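Local coordinates for putative carboxymuconolactone decarboxylase (Burkholderia xenovorans, PDB 2QEU), which is of unconfirmed function but belongs to the AhpD-like carboxymuconolactone decarboxylase family and may have peroxiredoxin-type activity, at residues B[71-76]-B[104-109]. Residues are numbered along the deposited sequence; the frame is centred on the assembly and turned at random.
Sequences ILVVLD and EGILLG
I106 reaches across to V73 with the outer half of its side chain. Its CB lies too far back to touch segment 71-76, and the contact is made further out, along the longer branch. CG1 stands anti to the carbonyl carbon (chi1 -67°), and this directs it at V73, whose CG1 it meets at 3.9 Å. The same I106 CG1 lies at a looser 4.5 Å from V74 CG2. One bond further, the extended chi2 of 168° lays CD1 alongside the same V73 methyl, so that I106 CD1 also sits 3.9 Å from V73 CG1. A single valine methyl is thus met by two successive carbons of the isoleucine.

V74 makes the closer approach, at a point where G105 presents bare main chain. V74 CG2 comes up to the main chain itself, 3.5 Å from G105 O and 4.0 Å from I106 N. The approach to the carbonyl is van der Waals contact; G105 O has its hydrogen bond from the amide of L108, within its own helix. Here the CA atoms of V74 and I106 are just 5.5 Å apart.

The axes of the two short segments pass 9.1 Å apart and run in broadly the same direction, crossing at -36°. This is apolar helix packing in the buried interior of an all-helical, AhpD-like subunit, joining helix 65-79 to helix 99-113. V73 also packs on I85 and T89 of helix 82-94, and I106 on W118 of helix 116-119 and on A125 and V126 of helix 122-137.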
loop_
_atom_site.group_PDB
_atom_site.type_symbol
_atom_site.label_atom_id
_atom_site.label_comp_id
_atom_site.label_asym_id
_atom_site.label_seq_id
_atom_site.Cartn_x
_atom_site.Cartn_y
_atom_site.Cartn_z
ATOM N N ILE B 71 -7.890 4.831 -16.980
ATOM C CA ILE B 71 -6.791 4.933 -16.000
ATOM C C ILE B 71 -7.361 4.978 -14.564
ATOM O O ILE B 71 -6.893 4.260 -13.695
ATOM C CB ILE B 71 -5.850 6.135 -16.305
ATOM C CG1 ILE B 71 -5.061 5.847 -17.613
ATOM C CG2 ILE B 71 -4.918 6.468 -15.121
ATOM C CD1 ILE B 71 -4.431 7.099 -18.319
ATOM N N LEU B 72 -8.422 5.765 -14.374
ATOM C CA LEU B 72 -9.068 5.870 -13.054
ATOM C C LEU B 72 -9.696 4.563 -12.621
ATOM O O LEU B 72 -9.634 4.194 -11.441
ATOM C CB LEU B 72 -9.987 7.072 -13.005
ATOM C CG LEU B 72 -9.226 8.383 -13.006
ATOM C CD1 LEU B 72 -10.208 9.530 -13.407
ATOM C CD2 LEU B 72 -8.536 8.637 -11.713
ATOM N N VAL B 73 -10.245 3.811 -13.577
ATOM C CA VAL B 73 -10.778 2.487 -13.283
ATOM C C VAL B 73 -9.667 1.599 -12.710
ATOM O O VAL B 73 -9.803 1.000 -11.665
ATOM C CB VAL B 73 -11.405 1.804 -14.522
ATOM C CG1 VAL B 73 -11.534 0.274 -14.278
ATOM C CG2 VAL B 73 -12.742 2.450 -14.936
ATOM N N VAL B 74 -8.535 1.554 -13.417
ATOM C CA VAL B 74 -7.432 0.680 -12.993
ATOM C C VAL B 74 -6.902 1.113 -11.617
ATOM O O VAL B 74 -6.637 0.293 -10.736
ATOM C CB VAL B 74 -6.358 0.643 -14.062
ATOM C CG1 VAL B 74 -5.177 -0.241 -13.469
ATOM C CG2 VAL B 74 -6.893 0.028 -15.334
ATOM N N LEU B 75 -6.746 2.416 -11.412
ATOM C CA LEU B 75 -6.346 2.949 -10.087
ATOM C C LEU B 75 -7.345 2.607 -8.975
ATOM O O LEU B 75 -6.909 2.167 -7.889
ATOM C CB LEU B 75 -6.132 4.462 -10.156
ATOM C CG LEU B 75 -4.891 4.946 -10.941
ATOM C CD1 LEU B 75 -4.994 6.468 -11.157
ATOM C CD2 LEU B 75 -3.562 4.572 -10.271
ATOM N N ASP B 76 -8.643 2.725 -9.249
ATOM C CA ASP B 76 -9.645 2.304 -8.285
ATOM C C ASP B 76 -9.594 0.783 -8.039
ATOM O O ASP B 76 -9.911 0.338 -6.923
ATOM C CB ASP B 76 -11.040 2.747 -8.674
ATOM C CG ASP B 76 -11.282 4.217 -8.410
ATOM O OD1 ASP B 76 -10.444 4.839 -7.733
ATOM O OD2 ASP B 76 -12.340 4.740 -8.829
ATOM N N GLU B 104 -8.982 -5.294 -21.194
ATOM C CA GLU B 104 -7.544 -5.242 -21.507
ATOM C C GLU B 104 -6.780 -4.343 -20.524
ATOM O O GLU B 104 -5.690 -4.691 -20.127
ATOM C CB GLU B 104 -7.296 -4.821 -22.964
ATOM C CG GLU B 104 -7.739 -5.888 -23.974
ATOM C CD GLU B 104 -7.342 -5.560 -25.436
ATOM O OE1 GLU B 104 -6.454 -4.705 -25.608
ATOM O OE2 GLU B 104 -7.840 -6.211 -26.390
ATOM N N GLY B 105 -7.373 -3.196 -20.168
ATOM C CA GLY B 105 -6.744 -2.259 -19.266
ATOM C C GLY B 105 -6.622 -2.786 -17.868
ATOM O O GLY B 105 -5.582 -2.672 -17.221
ATOM N N ILE B 106 -7.744 -3.331 -17.363
ATOM C CA ILE B 106 -7.787 -3.878 -16.020
ATOM C C ILE B 106 -6.770 -4.992 -15.809
ATOM O O ILE B 106 -6.121 -5.091 -14.763
ATOM C CB ILE B 106 -9.201 -4.329 -15.591
ATOM C CG1 ILE B 106 -10.082 -3.104 -15.463
ATOM C CG2 ILE B 106 -9.182 -5.068 -14.226
ATOM C CD1 ILE B 106 -11.614 -3.432 -15.324
ATOM N N LEU B 107 -6.644 -5.887 -16.775
ATOM C CA LEU B 107 -5.675 -6.981 -16.678
ATOM C C LEU B 107 -4.271 -6.524 -16.394
ATOM O O LEU B 107 -3.490 -7.202 -15.746
ATOM C CB LEU B 107 -5.743 -7.859 -17.923
ATOM C CG LEU B 107 -7.055 -8.634 -18.180
ATOM C CD1 LEU B 107 -7.011 -9.288 -19.580
ATOM C CD2 LEU B 107 -7.182 -9.715 -17.059
ATOM N N LEU B 108 -3.906 -5.353 -16.931
ATOM C CA LEU B 108 -2.521 -4.847 -16.783
ATOM C C LEU B 108 -2.189 -4.595 -15.322
ATOM O O LEU B 108 -1.027 -4.701 -14.900
ATOM C CB LEU B 108 -2.344 -3.562 -17.617
ATOM C CG LEU B 108 -2.469 -3.740 -19.134
ATOM C CD1 LEU B 108 -2.548 -2.371 -19.881
ATOM C CD2 LEU B 108 -1.434 -4.657 -19.777
ATOM N N GLY B 109 -3.211 -4.324 -14.502
ATOM C CA GLY B 109 -2.988 -4.236 -13.045
ATOM C C GLY B 109 -2.365 -5.460 -12.417
ATOM O O GLY B 109 -1.666 -5.319 -11.407
#